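Local coordinates for core protein VP7 (Bluetongue virus, PDB 1BVP) that forms the homotrimeric capsomers of the inner capsid, 260 of which assemble on a scaffold of VP3, at residues Y260-L263 with T264-I267; S306-T309 with L310-S314. All coordinates share one frame; numbering follows the deposited sequence.

Contact 1 of 2, residues Y260-L263 with T264-I267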
ATOM      1  N   TYR A 260       8.878  -4.849  -2.493  1.00 13.39           N
ATOM      2  CA  TYR A 260       9.778  -3.766  -2.797  1.00 10.27           C
ATOM      3  C   TYR A 260       8.989  -2.479  -2.560  1.00 13.25           C
ATOM      4  O   TYR A 260       7.861  -2.373  -3.004  1.00 15.04           O
ATOM      5  CB  TYR A 260      10.235  -3.885  -4.265  1.00  5.88           C
ATOM      6  CG  TYR A 260      11.164  -2.761  -4.664  1.00 13.16           C
ATOM      7  CD1 TYR A 260      10.640  -1.553  -5.146  1.00 14.16           C
ATOM      8  CD2 TYR A 260      12.557  -2.852  -4.460  1.00 10.93           C
ATOM      9  CE1 TYR A 260      11.454  -0.476  -5.397  1.00 17.01           C
ATOM     10  CE2 TYR A 260      13.386  -1.769  -4.722  1.00 12.59           C
ATOM     11  CZ  TYR A 260      12.818  -0.588  -5.182  1.00 16.87           C
ATOM     12  OH  TYR A 260      13.557   0.526  -5.387  1.00 17.63           O
ATOM     13  N   PRO A 261       9.595  -1.464  -1.902  1.00 13.94           N
ATOM     14  CA  PRO A 261       8.888  -0.208  -1.638  1.00  8.39           C
ATOM     15  C   PRO A 261       8.212   0.423  -2.832  1.00  9.00           C
ATOM     16  O   PRO A 261       8.844   0.717  -3.829  1.00 16.29           O
ATOM     17  CB  PRO A 261       9.948   0.696  -1.011  1.00  2.00           C
ATOM     18  CG  PRO A 261      11.232  -0.052  -1.182  1.00  7.88           C
ATOM     19  CD  PRO A 261      10.932  -1.467  -1.279  1.00  9.38           C
ATOM     20  N   ALA A 262       6.908   0.646  -2.683  1.00  9.95           N
ATOM     21  CA  ALA A 262       6.040   1.219  -3.698  1.00  4.11           C
ATOM     22  C   ALA A 262       6.057   0.552  -5.059  1.00  5.21           C
ATOM     23  O   ALA A 262       5.740   1.203  -6.081  1.00 11.18           O
ATOM     24  CB  ALA A 262       6.208   2.701  -3.824  1.00  2.05           C
ATOM     25  N   LEU A 263       6.243  -0.775  -5.062  1.00  5.09           N
ATOM     26  CA  LEU A 263       6.247  -1.544  -6.317  1.00  7.96           C
ATOM     27  C   LEU A 263       4.993  -1.230  -7.162  1.00 13.42           C
ATOM     28  O   LEU A 263       5.066  -1.062  -8.387  1.00 16.14           O
ATOM     29  CB  LEU A 263       6.305  -3.040  -6.027  1.00  3.64           C
ATOM     30  CG  LEU A 263       7.155  -3.896  -6.961  1.00  7.29           C
ATOM     31  CD1 LEU A 263       6.563  -5.288  -7.041  1.00  3.51           C
ATOM     32  CD2 LEU A 263       7.256  -3.279  -8.311  1.00  2.06           C
ATOM     33  N   THR A 264       3.848  -1.107  -6.490  1.00 12.32           N
ATOM     34  CA  THR A 264       2.604  -0.822  -7.178  1.00 10.77           C
ATOM     35  C   THR A 264       2.664   0.499  -7.942  1.00  7.94           C
ATOM     36  O   THR A 264       2.268   0.574  -9.098  1.00  8.83           O
ATOM     37  CB  THR A 264       1.420  -0.806  -6.194  1.00 17.01           C
ATOM     38  OG1 THR A 264       1.498  -1.945  -5.337  1.00 21.66           O
ATOM     39  CG2 THR A 264       0.119  -0.895  -6.948  1.00 11.86           C
ATOM     40  N   ALA A 265       3.184   1.542  -7.305  1.00  7.47           N
ATOM     41  CA  ALA A 265       3.280   2.839  -7.951  1.00  2.13           C
ATOM     42  C   ALA A 265       4.211   2.767  -9.166  1.00  5.59           C
ATOM     43  O   ALA A 265       3.986   3.470 -10.165  1.00 14.57           O
ATOM     44  CB  ALA A 265       3.758   3.849  -6.974  1.00  2.08           C
ATOM     45  N   GLU A 266       5.252   1.920  -9.098  1.00  2.14           N
ATOM     46  CA  GLU A 266       6.178   1.764 -10.236  1.00  2.48           C
ATOM     47  C   GLU A 266       5.474   1.058 -11.388  1.00  9.65           C
ATOM     48  O   GLU A 266       5.577   1.469 -12.561  1.00 13.30           O
ATOM     49  CB  GLU A 266       7.420   0.962  -9.828  1.00  7.87           C
ATOM     50  CG  GLU A 266       8.220   1.608  -8.700  1.00  7.47           C
ATOM     51  CD  GLU A 266       8.484   3.115  -8.928  1.00 14.07           C
ATOM     52  OE1 GLU A 266       8.908   3.511 -10.052  1.00 15.75           O
ATOM     53  OE2 GLU A 266       8.315   3.900  -7.965  1.00 10.80           O
ATOM     54  N   ILE A 267       4.802  -0.042 -11.055  1.00 10.00           N
ATOM     55  CA  ILE A 267       4.026  -0.787 -12.031  1.00 10.26           C
ATOM     56  C   ILE A 267       3.018   0.152 -12.696  1.00  9.74           C
ATOM     57  O   ILE A 267       2.889   0.175 -13.923  1.00 13.65           O
ATOM     58  CB  ILE A 267       3.283  -1.958 -11.358  1.00  9.14           C
ATOM     59  CG1 ILE A 267       4.286  -3.072 -11.074  1.00  5.01           C
ATOM     60  CG2 ILE A 267       2.206  -2.508 -12.315  1.00  8.22           C
ATOM     61  CD1 ILE A 267       3.833  -4.090 -10.140  1.00  3.72           C
TER
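Of the two flat groups here, the carboxylate of Glu-266 ends a side chain that touches Ala-262, with Glu-266 CG 3.6 Å from Ala-262 O, whereas the ring of Tyr-260 lies before the contact and carries Pro-261 CD 3.6 Å above one face, offset toward the rim. The ring also touches helix 103-116 at Arg-111 and Val-112. OE1 of the carboxylate is shared between Ser-314 OG of the same chain and a salt bridge to Arg-111 of the second subunit. From Tyr-260 to Leu-263 the chain makes a type II beta turn, closed by Leu-263 N bonding back to Tyr-260 O at 3.1 Å, and Ala-262, in the left-handed region (phi 53°), holds the third place of the turn. Ala-262 also occupies the N-cap position, and its carbonyl takes the first helical amides; its methyl offers no side-chain cap. Ala-262 O receives Glu-266 N at 3.1 Å, while the shorter approach from Ala-265 N is a weak, strongly bent bond. With chi1 -60° the CG of Glu-266 is set beside the residue's own backbone N, and the chain bends at chi2. On another side of the helix, Leu-263 O accepts Ile-267 N at 2.9 Å in a nearly straight bond. Leu-263 CD2, one branch of its fork, meets the CD1 end of Ile-267 at 4.0 Å, and the side chains cross obliquely. A lesser apolar touch joins the methyls of Ala-262 and Ala-265, CB to CB 4.2 Å, and Pro-261 of the second subunit packs on both residues. Taken together, this is a type II beta turn running directly into the first turn of an alpha helix, here at the start of helix 263-271, at the trimer interface.

Contact 2 of 2, residues S306-T309 with L310-S314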
ATOM      1  N   SER A 306      12.175  -9.637 -13.537  1.00 18.14           N
ATOM      2  CA  SER A 306      10.916  -8.916 -13.690  1.00 15.54           C
ATOM      3  C   SER A 306      10.911  -7.659 -12.862  1.00 15.04           C
ATOM      4  O   SER A 306      10.563  -6.583 -13.369  1.00 15.47           O
ATOM      5  CB  SER A 306       9.772  -9.805 -13.269  1.00 16.01           C
ATOM      6  OG  SER A 306       9.884 -10.999 -14.006  1.00 26.30           O
ATOM      7  N   ILE A 307      11.301  -7.785 -11.594  1.00  8.89           N
ATOM      8  CA  ILE A 307      11.309  -6.623 -10.724  1.00  8.83           C
ATOM      9  C   ILE A 307      12.228  -5.529 -11.275  1.00 12.66           C
ATOM     10  O   ILE A 307      11.832  -4.365 -11.375  1.00 19.10           O
ATOM     11  CB  ILE A 307      11.747  -6.995  -9.329  1.00  8.44           C
ATOM     12  CG1 ILE A 307      10.841  -8.099  -8.781  1.00 11.10           C
ATOM     13  CG2 ILE A 307      11.692  -5.772  -8.460  1.00  2.00           C
ATOM     14  CD1 ILE A 307       9.381  -7.658  -8.605  1.00 12.55           C
ATOM     15  N   LEU A 308      13.434  -5.921 -11.675  1.00 11.18           N
ATOM     16  CA  LEU A 308      14.412  -4.996 -12.217  1.00 12.47           C
ATOM     17  C   LEU A 308      13.873  -4.283 -13.438  1.00 14.75           C
ATOM     18  O   LEU A 308      13.950  -3.040 -13.551  1.00 20.51           O
ATOM     19  CB  LEU A 308      15.642  -5.759 -12.637  1.00 18.24           C
ATOM     20  CG  LEU A 308      17.009  -5.260 -12.197  1.00 19.74           C
ATOM     21  CD1 LEU A 308      17.915  -5.470 -13.372  1.00 19.07           C
ATOM     22  CD2 LEU A 308      16.984  -3.808 -11.807  1.00 18.98           C
ATOM     23  N   THR A 309      13.368  -5.072 -14.376  1.00  3.14           N
ATOM     24  CA  THR A 309      12.804  -4.527 -15.600  1.00  5.74           C
ATOM     25  C   THR A 309      11.703  -3.496 -15.312  1.00  8.39           C
ATOM     26  O   THR A 309      11.614  -2.467 -15.980  1.00 16.89           O
ATOM     27  CB  THR A 309      12.254  -5.659 -16.479  1.00  7.54           C
ATOM     28  OG1 THR A 309      13.303  -6.604 -16.779  1.00 10.34           O
ATOM     29  CG2 THR A 309      11.694  -5.116 -17.753  1.00  4.81           C
ATOM     30  N   LEU A 310      10.865  -3.764 -14.317  1.00  7.78           N
ATOM     31  CA  LEU A 310       9.806  -2.834 -13.967  1.00  6.98           C
ATOM     32  C   LEU A 310      10.421  -1.561 -13.438  1.00  8.93           C
ATOM     33  O   LEU A 310      10.038  -0.476 -13.890  1.00 12.77           O
ATOM     34  CB  LEU A 310       8.825  -3.430 -12.937  1.00  8.13           C
ATOM     35  CG  LEU A 310       7.974  -4.560 -13.535  1.00 11.68           C
ATOM     36  CD1 LEU A 310       7.305  -5.315 -12.437  1.00 12.84           C
ATOM     37  CD2 LEU A 310       6.978  -4.019 -14.537  1.00  2.00           C
ATOM     38  N   LEU A 311      11.360  -1.673 -12.494  1.00  7.23           N
ATOM     39  CA  LEU A 311      12.005  -0.481 -11.932  1.00 10.15           C
ATOM     40  C   LEU A 311      12.718   0.348 -13.001  1.00 14.57           C
ATOM     41  O   LEU A 311      12.520   1.563 -13.112  1.00 14.39           O
ATOM     42  CB  LEU A 311      12.999  -0.869 -10.856  1.00 14.56           C
ATOM     43  CG  LEU A 311      12.285  -1.503  -9.680  1.00 18.27           C
ATOM     44  CD1 LEU A 311      13.297  -1.754  -8.594  1.00 19.81           C
ATOM     45  CD2 LEU A 311      11.169  -0.576  -9.190  1.00 16.74           C
ATOM     46  N   LEU A 312      13.509  -0.340 -13.815  1.00 11.86           N
ATOM     47  CA  LEU A 312      14.239   0.288 -14.894  1.00 12.57           C
ATOM     48  C   LEU A 312      13.274   0.967 -15.903  1.00 14.89           C
ATOM     49  O   LEU A 312      13.469   2.134 -16.303  1.00 17.45           O
ATOM     50  CB  LEU A 312      15.127  -0.770 -15.550  1.00 13.19           C
ATOM     51  CG  LEU A 312      16.656  -0.842 -15.299  1.00  7.88           C
ATOM     52  CD1 LEU A 312      17.064  -0.301 -13.987  1.00  6.09           C
ATOM     53  CD2 LEU A 312      17.142  -2.258 -15.464  1.00  8.19           C
ATOM     54  N   LEU A 313      12.194   0.280 -16.267  1.00 10.51           N
ATOM     55  CA  LEU A 313      11.227   0.861 -17.202  1.00  8.46           C
ATOM     56  C   LEU A 313      10.499   2.061 -16.606  1.00 10.01           C
ATOM     57  O   LEU A 313      10.203   3.006 -17.313  1.00 16.11           O
ATOM     58  CB  LEU A 313      10.214  -0.176 -17.612  1.00  9.40           C
ATOM     59  CG  LEU A 313      10.116  -0.528 -19.079  1.00 15.59           C
ATOM     60  CD1 LEU A 313       8.859  -1.357 -19.205  1.00 16.27           C
ATOM     61  CD2 LEU A 313      10.032   0.700 -19.974  1.00 14.94           C
ATOM     62  N   SER A 314      10.202   2.024 -15.309  1.00 10.11           N
ATOM     63  CA  SER A 314       9.523   3.127 -14.637  1.00  7.02           C
ATOM     64  C   SER A 314      10.381   4.388 -14.700  1.00 11.30           C
ATOM     65  O   SER A 314       9.889   5.484 -15.010  1.00 17.67           O
ATOM     66  CB  SER A 314       9.236   2.758 -13.185  1.00  9.29           C
ATOM     67  OG  SER A 314       8.424   3.764 -12.613  1.00  9.88           O
TER
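The carbonyls of Ser-306 to Thr-309 accept, in order, the amides of Leu-310 to Leu-313, the i to i+4 ladder of an alpha helix, inside helix 304-323 of the helical domain of VP7. The central rungs are the straightest: Leu-312 N reaches Leu-308 O at 2.7 Å with an N-H...O angle of 173°, and Leu-311 N reaches Ile-307 O at 3.0 Å. In the flanking rungs, from Leu-310 and Leu-313, the donor is tilted out of the carbonyl plane.

The side chains repeat this spacing in apolar form. Leu-308 and Leu-312 meet branch to branch one turn apart, Leu-312 CD2 lying 3.9 Å from Leu-308 CD1 and almost equally near CD2. On another flank Ile-307 CG2 approaches Leu-311 CD1 at 4.3 Å, more loosely, on the side covered by Val-112 of helix 103-116. Leu-313 is directed instead to helix 276-286, where it packs on Trp-278 and Leu-286, so this buried helix is enclosed from several directions.

Polar ends are answered along the chain: Ser-306 OG is hydrogen-bonded to Asp-303 OD1, and Thr-309 OG1, placed beside its own backbone N (chi1 -58°), bonds to Asp-305 O. Leu-310 CG, anti to its own carbonyl carbon (chi1 -69°), lies 3.3 Å from Ser-306 O.

Contacts 1 and 2 illustrate how two local helical units, formed in series along the chain, pack against one another; their centres are 10 Å apart. Three packing contacts join them: Tyr-260 CZ is 3.6 Å from Leu-311 CD1, Glu-266 CG is 3.7 Å from Leu-311 CD2, and Ile-267 CG1 is 4.0 Å from Leu-310 CD1. Between the units runs a polar link, Glu-266 OE1 to Ser-314 OG at 2.6 Å, a probable hydrogen bond, and Asn-269 also binds that hydroxyl. Because Arg-111 of the second subunit pairs with Glu-266 and packs on Ser-314, the joint between 264-267 and 310-314 is also part of the trimer interface.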